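Putative xanthine dehydrogenase YAGS fad-binding subunit (Escherichia coli, PDB 5G5G) binds the pterin cytosine dinucleotide and molybdenum of periplasmic aldehyde oxidase and probably oxidises aldehydes to carboxylic acids. Local coordinates at residues A609-G614 and S624-A629; Q583-G588 and K686-G691; L405-D410 and E671-D676; M632-A637 and A665-Q670. All blocks are in the same frame, centred on the assembly; numbering follows the deposited sequence.

Contact 1: A609-G614 and S624-A629; sequences AVCAAG and SQVIGA. With MCN (pterin cytosine dinucleotide), chain Y.
Ala609, on strand 602-612, meets Val626 of helix 619-638 through its lone methyl group, CB lying 3.7 Å from CG1 of the valine. The next residue, Val610, turns its side chain to the other face of the sheet, and its backbone pairs with Gly588 on the neighbouring strand. Cys611 comes back to the helix side. Its SG stands opposite the carbonyl carbon (chi1 -62°) and reaches the same Val626 branch, 4.2 Å from CG1, so one methyl group rests against two alternate residues of the strand. That methyl is carried forward because CG1 lies anti to the valine N (chi1 180°). Further along, Ala613 has left the strand, and its O comes within 3.4 Å of N4 on the cytosine of the pterin cytosine dinucleotide. The helix approaches the same cofactor with Gln625, whose bent side chain lays CG beside ribose O4D at 3.5 Å and its terminal amide against N8' and N1' of the pterin. Replacing this glutamine by an alanine is likely to leave these pterin nitrogens without their polar neighbour on the helix and open a gap beside the ribose. Val626 also packs on Val672, so the helix covers strands 602-612 and 669-674 together, as the connecting helix of a beta-alpha-beta crossover between parallel neighbours. The strand and helix thus meet through small apolar groups, which impose closeness but little direction, whereas the polar groups next to them, at Ala613 and Gln625, are turned to the cofactor.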
# COMPACT_ATOMS: atom_id res chain seq x y z
N ALA C 609 -4.34 -1.47 -20.90
CA ALA C 609 -3.08 -0.78 -21.24
C ALA C 609 -2.45 -1.44 -22.48
O ALA C 609 -2.25 -2.66 -22.50
CB ALA C 609 -2.10 -0.86 -20.09
N VAL C 610 -2.12 -0.63 -23.47
CA VAL C 610 -1.34 -1.09 -24.58
C VAL C 610 0.04 -0.40 -24.52
O VAL C 610 0.13 0.83 -24.59
CB VAL C 610 -2.04 -0.84 -25.93
CG1 VAL C 610 -1.22 -1.42 -27.07
CG2 VAL C 610 -3.48 -1.43 -25.96
N CYS C 611 1.11 -1.21 -24.38
CA CYS C 611 2.46 -0.71 -24.14
C CYS C 611 3.44 -1.07 -25.24
O CYS C 611 3.40 -2.21 -25.81
CB CYS C 611 2.95 -1.34 -22.84
SG CYS C 611 1.97 -0.88 -21.45
N ALA C 612 4.34 -0.13 -25.50
CA ALA C 612 5.50 -0.31 -26.38
C ALA C 612 6.76 -0.01 -25.57
O ALA C 612 7.08 1.15 -25.27
CB ALA C 612 5.39 0.61 -27.57
N ALA C 613 7.44 -1.10 -25.16
CA ALA C 613 8.56 -1.02 -24.22
C ALA C 613 9.73 -1.90 -24.70
O ALA C 613 10.40 -2.61 -23.95
CB ALA C 613 8.07 -1.45 -22.85
N GLY C 614 10.02 -1.80 -25.98
CA GLY C 614 11.03 -2.70 -26.62
C GLY C 614 10.59 -4.16 -26.65
O GLY C 614 9.42 -4.48 -26.46
N SER C 624 2.43 -8.54 -15.22
CA SER C 624 2.25 -8.23 -13.79
C SER C 624 2.67 -6.83 -13.42
O SER C 624 2.01 -6.16 -12.62
CB SER C 624 2.96 -9.29 -12.95
OG SER C 624 2.18 -10.51 -12.97
N GLN C 625 3.75 -6.40 -14.01
CA GLN C 625 4.20 -5.06 -13.75
C GLN C 625 3.16 -4.00 -14.14
O GLN C 625 2.98 -3.04 -13.48
CB GLN C 625 5.45 -4.76 -14.56
CG GLN C 625 6.71 -5.37 -13.99
CD GLN C 625 7.02 -4.80 -12.63
OE1 GLN C 625 6.78 -5.42 -11.63
NE2 GLN C 625 7.49 -3.62 -12.63
N VAL C 626 2.54 -4.22 -15.28
CA VAL C 626 1.60 -3.27 -15.82
C VAL C 626 0.27 -3.29 -15.07
O VAL C 626 -0.29 -2.23 -14.78
CB VAL C 626 1.43 -3.45 -17.33
CG1 VAL C 626 0.45 -2.45 -17.87
CG2 VAL C 626 2.78 -3.22 -17.98
N ILE C 627 -0.25 -4.46 -14.75
CA ILE C 627 -1.47 -4.49 -13.93
C ILE C 627 -1.20 -3.91 -12.55
O ILE C 627 -2.06 -3.26 -11.98
CB ILE C 627 -2.18 -5.87 -13.84
CG1 ILE C 627 -1.33 -6.89 -13.07
CG2 ILE C 627 -2.54 -6.43 -15.22
CD1 ILE C 627 -2.05 -8.20 -12.84
N GLY C 628 0.00 -4.10 -12.06
CA GLY C 628 0.40 -3.57 -10.77
C GLY C 628 0.43 -2.05 -10.84
O GLY C 628 -0.00 -1.31 -9.90
N ALA C 629 1.00 -1.54 -11.94
CA ALA C 629 1.04 -0.12 -12.14
C ALA C 629 -0.34 0.49 -12.39
O ALA C 629 -0.60 1.63 -11.94
CB ALA C 629 1.98 0.20 -13.27
N1 MCN Y . 10.29 -6.60 -18.15
C2 MCN Y . 10.21 -7.62 -19.20
N3 MCN Y . 10.73 -6.90 -20.44
C4 MCN Y . 11.06 -5.64 -20.69
C5 MCN Y . 11.18 -4.83 -19.43
C6 MCN Y . 10.74 -5.31 -18.30
O2 MCN Y . 9.90 -8.69 -19.15
N4 MCN Y . 11.38 -5.09 -21.81
C1' MCN Y . 9.65 -7.05 -16.93
C2D MCN Y . 10.56 -8.06 -16.13
O2' MCN Y . 9.74 -8.91 -15.33
C3' MCN Y . 11.29 -7.11 -15.33
C4D MCN Y . 10.34 -5.93 -14.82
O4D MCN Y . 9.45 -5.94 -16.05
O3' MCN Y . 11.97 -7.58 -14.12
C5' MCN Y . 10.75 -4.59 -14.62
O5' MCN Y . 11.86 -4.22 -15.40
PA MCN Y . 12.16 -2.71 -15.58
O1A MCN Y . 13.57 -2.60 -16.16
O2A MCN Y . 11.01 -2.02 -16.24
O3A MCN Y . 12.21 -2.12 -14.00
PB MCN Y . 13.49 -2.22 -13.08
O1B MCN Y . 14.36 -1.05 -13.28
O2B MCN Y . 14.07 -3.59 -13.16
O3B MCN Y . 12.75 -2.18 -11.69
C10 MCN Y . 12.40 -0.86 -11.09
C9' MCN Y . 10.97 -0.48 -11.26
C8' MCN Y . 10.82 1.03 -10.68
S8' MCN Y . 11.95 2.21 -11.06
C7' MCN Y . 9.94 1.18 -9.82
S7' MCN Y . 9.75 2.71 -8.92
C6' MCN Y . 8.77 0.17 -9.60
C7 MCN Y . 8.91 -0.90 -10.78
O9' MCN Y . 10.16 -1.46 -10.84
N5' MCN Y . 9.17 -0.54 -8.27
C4A MCN Y . 8.51 -1.84 -7.93
N8' MCN Y . 7.99 -2.01 -10.46
C4B MCN Y . 7.97 -2.55 -9.22
N1' MCN Y . 7.21 -3.70 -9.01
C2' MCN Y . 7.30 -4.46 -7.84
N2' MCN Y . 6.62 -5.47 -7.63
N3' MCN Y . 7.78 -3.77 -6.76
C4' MCN Y . 8.56 -2.62 -6.69
O4' MCN Y . 9.09 -1.98 -5.77

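Contact 2: Q583-G588 and K686-G691; sequences QSTFAG and KAKGVG. With MCN (pterin cytosine dinucleotide), chain Y.
Strand residue Thr585 and loop residue Lys688 mark the closest approach of the two backbones, with 7.1 Å between their CA atoms, too wide for sheet pairing, and side chains bridge the gap. The Lys688 chain runs past the threonine in the opposite direction and bends at chi3 (-67°), bringing NZ to Ser584 O. This hydrogen bond is 2.9 Å long and nearly follows the carbonyl axis (C=O...N 170°). NZ also forms a salt bridge with Asp679. Thr585 CG2 sits against the loop, 3.6 Å from Lys688 CB and 3.4 Å from Gly689 O, while its OG1 is bonded to Arg440 O. A methionine in place of Lys688 would probably leave Asp679 without its charged mate and the buried Ser584 carbonyl without this donor. On its far side the loop's hydrogen bonds to the cofactor come from its backbone: Lys688 O accepts from cytosine N4 at 2.8 Å, and Val690 N and Gly691 N both donate to phosphate O2A. Val690 CG1 packs against the cytosine and ribose, 3.5 Å from C6. The loop, lying between strand 669-674 and helix 698-710, is thereby wedged between the cofactor and strand 584-596, itself flanked in its sheet by strands 429-441 and 602-612.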
# COMPACT_ATOMS: atom_id res chain seq x y z
N GLN C 583 15.42 7.80 -26.76
CA GLN C 583 14.92 6.46 -26.47
C GLN C 583 13.82 6.59 -25.42
O GLN C 583 14.07 7.07 -24.29
CB GLN C 583 16.01 5.55 -25.94
CG GLN C 583 17.20 5.45 -26.88
CD GLN C 583 18.21 4.40 -26.43
OE1 GLN C 583 17.85 3.43 -25.75
NE2 GLN C 583 19.47 4.61 -26.81
N SER C 584 12.62 6.18 -25.79
CA SER C 584 11.50 6.28 -24.86
C SER C 584 10.59 5.07 -25.03
O SER C 584 10.80 4.20 -25.92
CB SER C 584 10.69 7.59 -25.13
OG SER C 584 11.56 8.74 -25.15
N THR C 585 9.62 5.03 -24.14
CA THR C 585 8.57 4.04 -24.09
C THR C 585 7.22 4.71 -24.02
O THR C 585 7.10 5.82 -23.51
CB THR C 585 8.78 3.07 -22.89
OG1 THR C 585 8.58 3.74 -21.65
CG2 THR C 585 10.17 2.45 -22.97
N PHE C 586 6.20 4.04 -24.57
CA PHE C 586 4.89 4.63 -24.80
C PHE C 586 3.78 3.67 -24.40
O PHE C 586 3.95 2.44 -24.43
CB PHE C 586 4.74 4.97 -26.31
CG PHE C 586 5.82 5.90 -26.80
CD1 PHE C 586 5.67 7.26 -26.69
CD2 PHE C 586 6.98 5.40 -27.33
CE1 PHE C 586 6.67 8.13 -27.10
CE2 PHE C 586 8.00 6.24 -27.73
CZ PHE C 586 7.82 7.63 -27.62
N ALA C 587 2.63 4.24 -24.05
CA ALA C 587 1.43 3.46 -23.76
C ALA C 587 0.17 4.20 -24.13
O ALA C 587 0.15 5.43 -24.21
CB ALA C 587 1.36 3.10 -22.27
N GLY C 588 -0.90 3.43 -24.29
CA GLY C 588 -2.24 3.96 -24.39
C GLY C 588 -3.09 3.26 -23.34
O GLY C 588 -3.12 2.03 -23.26
N LYS C 686 17.68 -5.55 -26.87
CA LYS C 686 16.66 -4.81 -27.63
C LYS C 686 15.39 -4.50 -26.82
O LYS C 686 14.33 -4.23 -27.37
CB LYS C 686 16.37 -5.55 -28.95
CG LYS C 686 17.65 -5.93 -29.69
CD LYS C 686 17.35 -6.62 -31.02
CE LYS C 686 18.65 -6.96 -31.75
NZ LYS C 686 18.46 -8.01 -32.78
N ALA C 687 15.57 -4.50 -25.49
CA ALA C 687 14.54 -4.29 -24.54
C ALA C 687 14.58 -2.86 -24.06
O ALA C 687 15.64 -2.20 -24.06
CB ALA C 687 14.73 -5.20 -23.35
N LYS C 688 13.42 -2.39 -23.60
CA LYS C 688 13.35 -1.11 -22.87
C LYS C 688 12.55 -1.29 -21.59
O LYS C 688 11.92 -2.35 -21.36
CB LYS C 688 12.76 0.01 -23.76
CG LYS C 688 13.67 0.32 -24.94
CD LYS C 688 13.15 1.47 -25.83
CE LYS C 688 11.89 1.07 -26.54
NZ LYS C 688 11.65 2.06 -27.65
N GLY C 689 12.53 -0.27 -20.74
CA GLY C 689 11.84 -0.36 -19.46
C GLY C 689 10.34 -0.44 -19.58
O GLY C 689 9.76 0.11 -20.51
N VAL C 690 9.71 -1.07 -18.59
CA VAL C 690 8.23 -1.08 -18.48
C VAL C 690 7.63 -0.77 -17.12
O VAL C 690 6.46 -0.37 -17.03
CB VAL C 690 7.66 -2.40 -18.99
CG1 VAL C 690 7.75 -3.51 -17.95
CG2 VAL C 690 6.24 -2.21 -19.55
N GLY C 691 8.39 -1.03 -16.09
CA GLY C 691 7.88 -0.94 -14.71
C GLY C 691 7.37 0.42 -14.25
O GLY C 691 6.51 0.45 -13.35
N1 MCN Y . 10.29 -6.60 -18.15
C2 MCN Y . 10.21 -7.62 -19.20
N3 MCN Y . 10.73 -6.90 -20.44
C4 MCN Y . 11.06 -5.64 -20.69
C5 MCN Y . 11.18 -4.83 -19.43
C6 MCN Y . 10.74 -5.31 -18.30
O2 MCN Y . 9.90 -8.69 -19.15
N4 MCN Y . 11.38 -5.09 -21.81
C1' MCN Y . 9.65 -7.05 -16.93
C2D MCN Y . 10.56 -8.06 -16.13
O2' MCN Y . 9.74 -8.91 -15.33
C3' MCN Y . 11.29 -7.11 -15.33
C4D MCN Y . 10.34 -5.93 -14.82
O4D MCN Y . 9.45 -5.94 -16.05
O3' MCN Y . 11.97 -7.58 -14.12
C5' MCN Y . 10.75 -4.59 -14.62
O5' MCN Y . 11.86 -4.22 -15.40
PA MCN Y . 12.16 -2.71 -15.58
O1A MCN Y . 13.57 -2.60 -16.16
O2A MCN Y . 11.01 -2.02 -16.24
O3A MCN Y . 12.21 -2.12 -14.00
PB MCN Y . 13.49 -2.22 -13.08
O1B MCN Y . 14.36 -1.05 -13.28
O2B MCN Y . 14.07 -3.59 -13.16
O3B MCN Y . 12.75 -2.18 -11.69
C10 MCN Y . 12.40 -0.86 -11.09
C9' MCN Y . 10.97 -0.48 -11.26
C8' MCN Y . 10.82 1.03 -10.68
S8' MCN Y . 11.95 2.21 -11.06
C7' MCN Y . 9.94 1.18 -9.82
S7' MCN Y . 9.75 2.71 -8.92
C6' MCN Y . 8.77 0.17 -9.60
C7 MCN Y . 8.91 -0.90 -10.78
O9' MCN Y . 10.16 -1.46 -10.84
N5' MCN Y . 9.17 -0.54 -8.27
C4A MCN Y . 8.51 -1.84 -7.93
N8' MCN Y . 7.99 -2.01 -10.46
C4B MCN Y . 7.97 -2.55 -9.22
N1' MCN Y . 7.21 -3.70 -9.01
C2' MCN Y . 7.30 -4.46 -7.84
N2' MCN Y . 6.62 -5.47 -7.63
N3' MCN Y . 7.78 -3.77 -6.76
C4' MCN Y . 8.56 -2.62 -6.69
O4' MCN Y . 9.09 -1.98 -5.77

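Contact 3: L405-D410 and E671-D676; sequences LRTGAD and EVIFLD
Thr407 of helix 401-412 gives up the most surface here, setting its side chain against Ile673 and Leu675 of segment 671-676. Its two branches divide the work. With OG1 anti to the carbonyl carbon (chi1 -62°), CG2 falls anti to the backbone N and faces the end of Ile673, 4.3 Å from CD1. OG1 lies near the Leu675 methyl CD2, at 4.1 Å, but this is only a touch: the hydroxyl is hydrogen-bonded to Glu403 O, one turn back in its own helix, and so meets the leucine with its polar demand met. The side chains of Thr407 and Leu675 pass alongside one another, pointing contrary ways. Ile673 and Leu675 are two apart in the chain, and the alternation of an extended backbone brings both to the helix, while the intervening Phe674 points to the other side. Packing amounts to light van der Waals contact near the surface. Strand 669-674 is the last of its sheet within this chain, and Val610 of the adjoining strand 602-612 also touches helix 401-412, at Gly408. Helix 401-412 therefore covers one face of this sheet edge, while helix 619-638 covers the other through Ala622, Val626 and Ile627.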
# COMPACT_ATOMS: atom_id res chain seq x y z
N LEU C 405 -2.36 3.57 -29.33
CA LEU C 405 -3.67 4.16 -29.22
C LEU C 405 -4.66 3.48 -30.14
O LEU C 405 -5.80 3.18 -29.75
CB LEU C 405 -3.58 5.64 -29.50
CG LEU C 405 -2.90 6.45 -28.41
CD1 LEU C 405 -2.62 7.80 -28.96
CD2 LEU C 405 -3.74 6.53 -27.15
N ARG C 406 -4.25 3.22 -31.38
CA ARG C 406 -5.18 2.55 -32.34
C ARG C 406 -5.52 1.12 -31.93
O ARG C 406 -6.70 0.71 -31.96
CB ARG C 406 -4.62 2.57 -33.79
CG ARG C 406 -4.55 3.94 -34.45
CD ARG C 406 -4.41 3.80 -35.96
NE ARG C 406 -4.69 5.05 -36.66
CZ ARG C 406 -3.88 5.68 -37.52
NH1 ARG C 406 -2.69 5.17 -37.89
NH2 ARG C 406 -4.29 6.82 -38.05
N THR C 407 -4.51 0.37 -31.49
CA THR C 407 -4.72 -1.00 -31.03
C THR C 407 -5.61 -1.00 -29.81
O THR C 407 -6.58 -1.79 -29.73
CB THR C 407 -3.39 -1.68 -30.67
OG1 THR C 407 -2.59 -1.76 -31.85
CG2 THR C 407 -3.58 -3.10 -30.11
N GLY C 408 -5.33 -0.09 -28.88
CA GLY C 408 -6.16 0.04 -27.70
C GLY C 408 -7.60 0.40 -27.97
O GLY C 408 -8.54 -0.23 -27.42
N ALA C 409 -7.80 1.40 -28.83
CA ALA C 409 -9.16 1.84 -29.18
C ALA C 409 -9.96 0.68 -29.75
O ALA C 409 -11.13 0.52 -29.42
CB ALA C 409 -9.14 3.01 -30.18
N ASP C 410 -9.34 -0.09 -30.66
CA ASP C 410 -10.00 -1.24 -31.32
C ASP C 410 -10.37 -2.33 -30.31
O ASP C 410 -11.49 -2.82 -30.32
CB ASP C 410 -9.10 -1.83 -32.45
CG ASP C 410 -8.99 -0.90 -33.70
OD1 ASP C 410 -9.74 0.09 -33.83
OD2 ASP C 410 -8.14 -1.18 -34.59
N GLU C 671 -6.60 -5.66 -18.58
CA GLU C 671 -5.98 -6.27 -19.77
C GLU C 671 -4.75 -5.49 -20.20
O GLU C 671 -4.70 -4.28 -20.06
CB GLU C 671 -6.96 -6.36 -20.92
CG GLU C 671 -8.16 -7.25 -20.61
CD GLU C 671 -7.77 -8.73 -20.47
OE1 GLU C 671 -6.83 -9.18 -21.20
OE2 GLU C 671 -8.41 -9.43 -19.62
N VAL C 672 -3.75 -6.21 -20.66
CA VAL C 672 -2.51 -5.61 -21.11
C VAL C 672 -2.14 -6.20 -22.48
O VAL C 672 -2.22 -7.42 -22.65
CB VAL C 672 -1.35 -5.87 -20.14
CG1 VAL C 672 -0.07 -5.20 -20.66
CG2 VAL C 672 -1.63 -5.37 -18.73
N ILE C 673 -1.70 -5.36 -23.42
CA ILE C 673 -1.18 -5.84 -24.73
C ILE C 673 0.18 -5.20 -24.88
O ILE C 673 0.29 -3.97 -24.72
CB ILE C 673 -2.07 -5.41 -25.89
CG1 ILE C 673 -3.45 -6.12 -25.80
CG2 ILE C 673 -1.42 -5.70 -27.25
CD1 ILE C 673 -4.46 -5.62 -26.78
N PHE C 674 1.18 -6.00 -25.21
CA PHE C 674 2.50 -5.49 -25.55
C PHE C 674 2.69 -5.52 -27.03
O PHE C 674 2.62 -6.58 -27.63
CB PHE C 674 3.60 -6.29 -24.88
CG PHE C 674 3.58 -6.17 -23.38
CD1 PHE C 674 3.97 -4.98 -22.77
CD2 PHE C 674 3.22 -7.25 -22.62
CE1 PHE C 674 3.96 -4.84 -21.38
CE2 PHE C 674 3.21 -7.12 -21.23
CZ PHE C 674 3.55 -5.92 -20.63
N LEU C 675 2.93 -4.37 -27.64
CA LEU C 675 3.36 -4.35 -29.02
C LEU C 675 4.78 -4.87 -29.11
O LEU C 675 5.59 -4.70 -28.17
CB LEU C 675 3.32 -2.90 -29.56
CG LEU C 675 1.92 -2.27 -29.58
CD1 LEU C 675 1.93 -0.92 -30.32
CD2 LEU C 675 0.89 -3.15 -30.23
N ASP C 676 5.11 -5.55 -30.20
CA ASP C 676 6.50 -5.95 -30.51
C ASP C 676 7.18 -4.59 -30.78
O ASP C 676 6.85 -3.93 -31.76
CB ASP C 676 6.65 -6.79 -31.84
CG ASP C 676 6.49 -8.36 -31.69
OD1 ASP C 676 6.26 -8.84 -30.56
OD2 ASP C 676 6.56 -9.12 -32.75

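Contact 4: M632-A637 and A665-Q670; sequences MGMGAA and ADIPKQ
Met634 extends from helix 619-638 with CG anti to the backbone N (chi1 -163°) and chi2 also extended (-166°), then turns at chi3 (-59°), which lays its thioether along Asp666, Ile667 and Pro668. Two conformers of this methionine were deposited, and the distances here hold for one of them. SD lies 3.5 Å from the Asp666 carbonyl O and 4.1 Å from its CB, the two side chains meeting at a slant. The terminal CE carries on to Pro668, where it comes to 3.4 Å from ring carbon CD, a spacing tighter than usual for two carbons and of doubtful weight given the second conformer. CE also faces Ile667 CD1, at 4.3 Å. The carboxylate of Asp666 is engaged away from the methionine, with OD2 taking a hydrogen bond from Val663 N and OD1 bonded to the backbone of another protein chain. Met634 and Pro668 both touch Val604 of strand 602-612, which brings that strand to the contact just before segment 665-670 runs into strand 669-674. About 11 Å separates the Ile667 side chain from the Fe2S2 cluster, and this isoleucine packs on an aromatic residue of another chain. A flexible, apolar thioether thus packs between helix 619-638 and the 3-10 segment and loop of 665-668, while the carboxylate of Asp666 spends its oxygens on backbone partners, one of them across the subunit boundary.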
# COMPACT_ATOMS: atom_id res chain seq x y z
N MET C 632 -1.78 0.90 -9.00
CA MET C 632 -1.21 2.05 -8.30
C MET C 632 -1.73 3.38 -8.89
O MET C 632 -1.97 4.35 -8.15
CB MET C 632 0.31 1.94 -8.35
CG MET C 632 1.02 2.92 -7.49
SD MET C 632 2.78 2.42 -7.37
CE MET C 632 2.74 1.12 -6.18
N GLY C 633 -1.98 3.40 -10.18
CA GLY C 633 -2.62 4.53 -10.82
C GLY C 633 -4.07 4.73 -10.43
O GLY C 633 -4.56 5.88 -10.37
N MET C 634 -4.79 3.65 -10.24
CA MET C 634 -6.14 3.73 -9.66
C MET C 634 -6.06 4.41 -8.29
O MET C 634 -6.91 5.27 -7.96
CB MET C 634 -6.82 2.38 -9.54
CG MET C 634 -8.33 2.47 -9.35
SD MET C 634 -9.13 0.97 -8.83
CE MET C 634 -8.69 -0.14 -10.15
N GLY C 635 -5.07 4.02 -7.50
CA GLY C 635 -4.87 4.65 -6.18
C GLY C 635 -4.71 6.17 -6.27
O GLY C 635 -5.41 6.96 -5.60
N ALA C 636 -3.78 6.55 -7.11
CA ALA C 636 -3.46 7.93 -7.35
C ALA C 636 -4.63 8.70 -7.85
O ALA C 636 -4.81 9.88 -7.47
CB ALA C 636 -2.26 8.05 -8.30
N ALA C 637 -5.46 8.08 -8.68
CA ALA C 637 -6.58 8.78 -9.26
C ALA C 637 -7.72 8.99 -8.26
O ALA C 637 -8.42 10.03 -8.35
CB ALA C 637 -7.11 8.08 -10.51
N ALA C 665 -11.43 -5.60 -3.72
CA ALA C 665 -12.75 -5.20 -4.16
C ALA C 665 -12.75 -4.02 -5.17
O ALA C 665 -13.74 -3.82 -5.87
CB ALA C 665 -13.64 -4.90 -2.99
N ASP C 666 -11.71 -3.22 -5.19
CA ASP C 666 -11.56 -2.11 -6.12
C ASP C 666 -11.18 -2.54 -7.56
O ASP C 666 -11.29 -1.73 -8.47
CB ASP C 666 -10.42 -1.18 -5.64
CG ASP C 666 -10.77 -0.41 -4.39
OD1 ASP C 666 -11.90 0.15 -4.33
OD2 ASP C 666 -9.91 -0.39 -3.44
N ILE C 667 -10.73 -3.78 -7.75
CA ILE C 667 -9.99 -4.11 -8.95
C ILE C 667 -10.90 -4.67 -10.00
O ILE C 667 -11.57 -5.65 -9.76
CB ILE C 667 -8.87 -5.16 -8.68
CG1 ILE C 667 -8.02 -4.73 -7.48
CG2 ILE C 667 -8.00 -5.32 -9.96
CD1 ILE C 667 -7.42 -3.34 -7.61
N PRO C 668 -10.91 -4.05 -11.20
CA PRO C 668 -11.71 -4.48 -12.33
C PRO C 668 -10.93 -5.48 -13.15
O PRO C 668 -9.78 -5.88 -12.81
CB PRO C 668 -11.88 -3.21 -13.13
CG PRO C 668 -10.59 -2.54 -12.96
CD PRO C 668 -10.12 -2.87 -11.55
N LYS C 669 -11.58 -5.88 -14.25
CA LYS C 669 -10.89 -6.56 -15.31
C LYS C 669 -9.74 -5.65 -15.75
O LYS C 669 -9.96 -4.48 -16.02
CB LYS C 669 -11.88 -6.80 -16.44
CG LYS C 669 -11.37 -7.36 -17.74
CD LYS C 669 -12.58 -7.42 -18.70
CE LYS C 669 -12.34 -6.73 -20.01
NZ LYS C 669 -11.44 -7.64 -20.76
N GLN C 670 -8.53 -6.21 -15.78
CA GLN C 670 -7.32 -5.48 -16.26
C GLN C 670 -6.62 -6.25 -17.39
O GLN C 670 -6.13 -7.37 -17.19
CB GLN C 670 -6.35 -5.25 -15.13
CG GLN C 670 -6.90 -4.35 -14.04
CD GLN C 670 -5.96 -4.27 -12.82
OE1 GLN C 670 -5.31 -5.25 -12.41
NE2 GLN C 670 -5.92 -3.10 -12.23

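How the contacts relate
Contacts 1, 2 and 4 are buried, while contact 3 lies toward the surface. All four reach one mixed sheet. Contacts 1 and 4 share helix 619-638 about two turns apart, and contacts 3 and 4 share strand 669-674, which pairs with the strand of contact 1 through Cys611. Contact 1 also joins contact 2 through neighbouring strands, with Ala612 N probably bonded to Phe586 O. Chemistry follows place: contacts 1 and 2 both border the cofactor, yet only contact 2 spans its segments with a lysine bond, contact 1 using small apolar groups. Away from the pocket, contact 3 is light van der Waals contact and contact 4 the packing of a thioether near the other subunits.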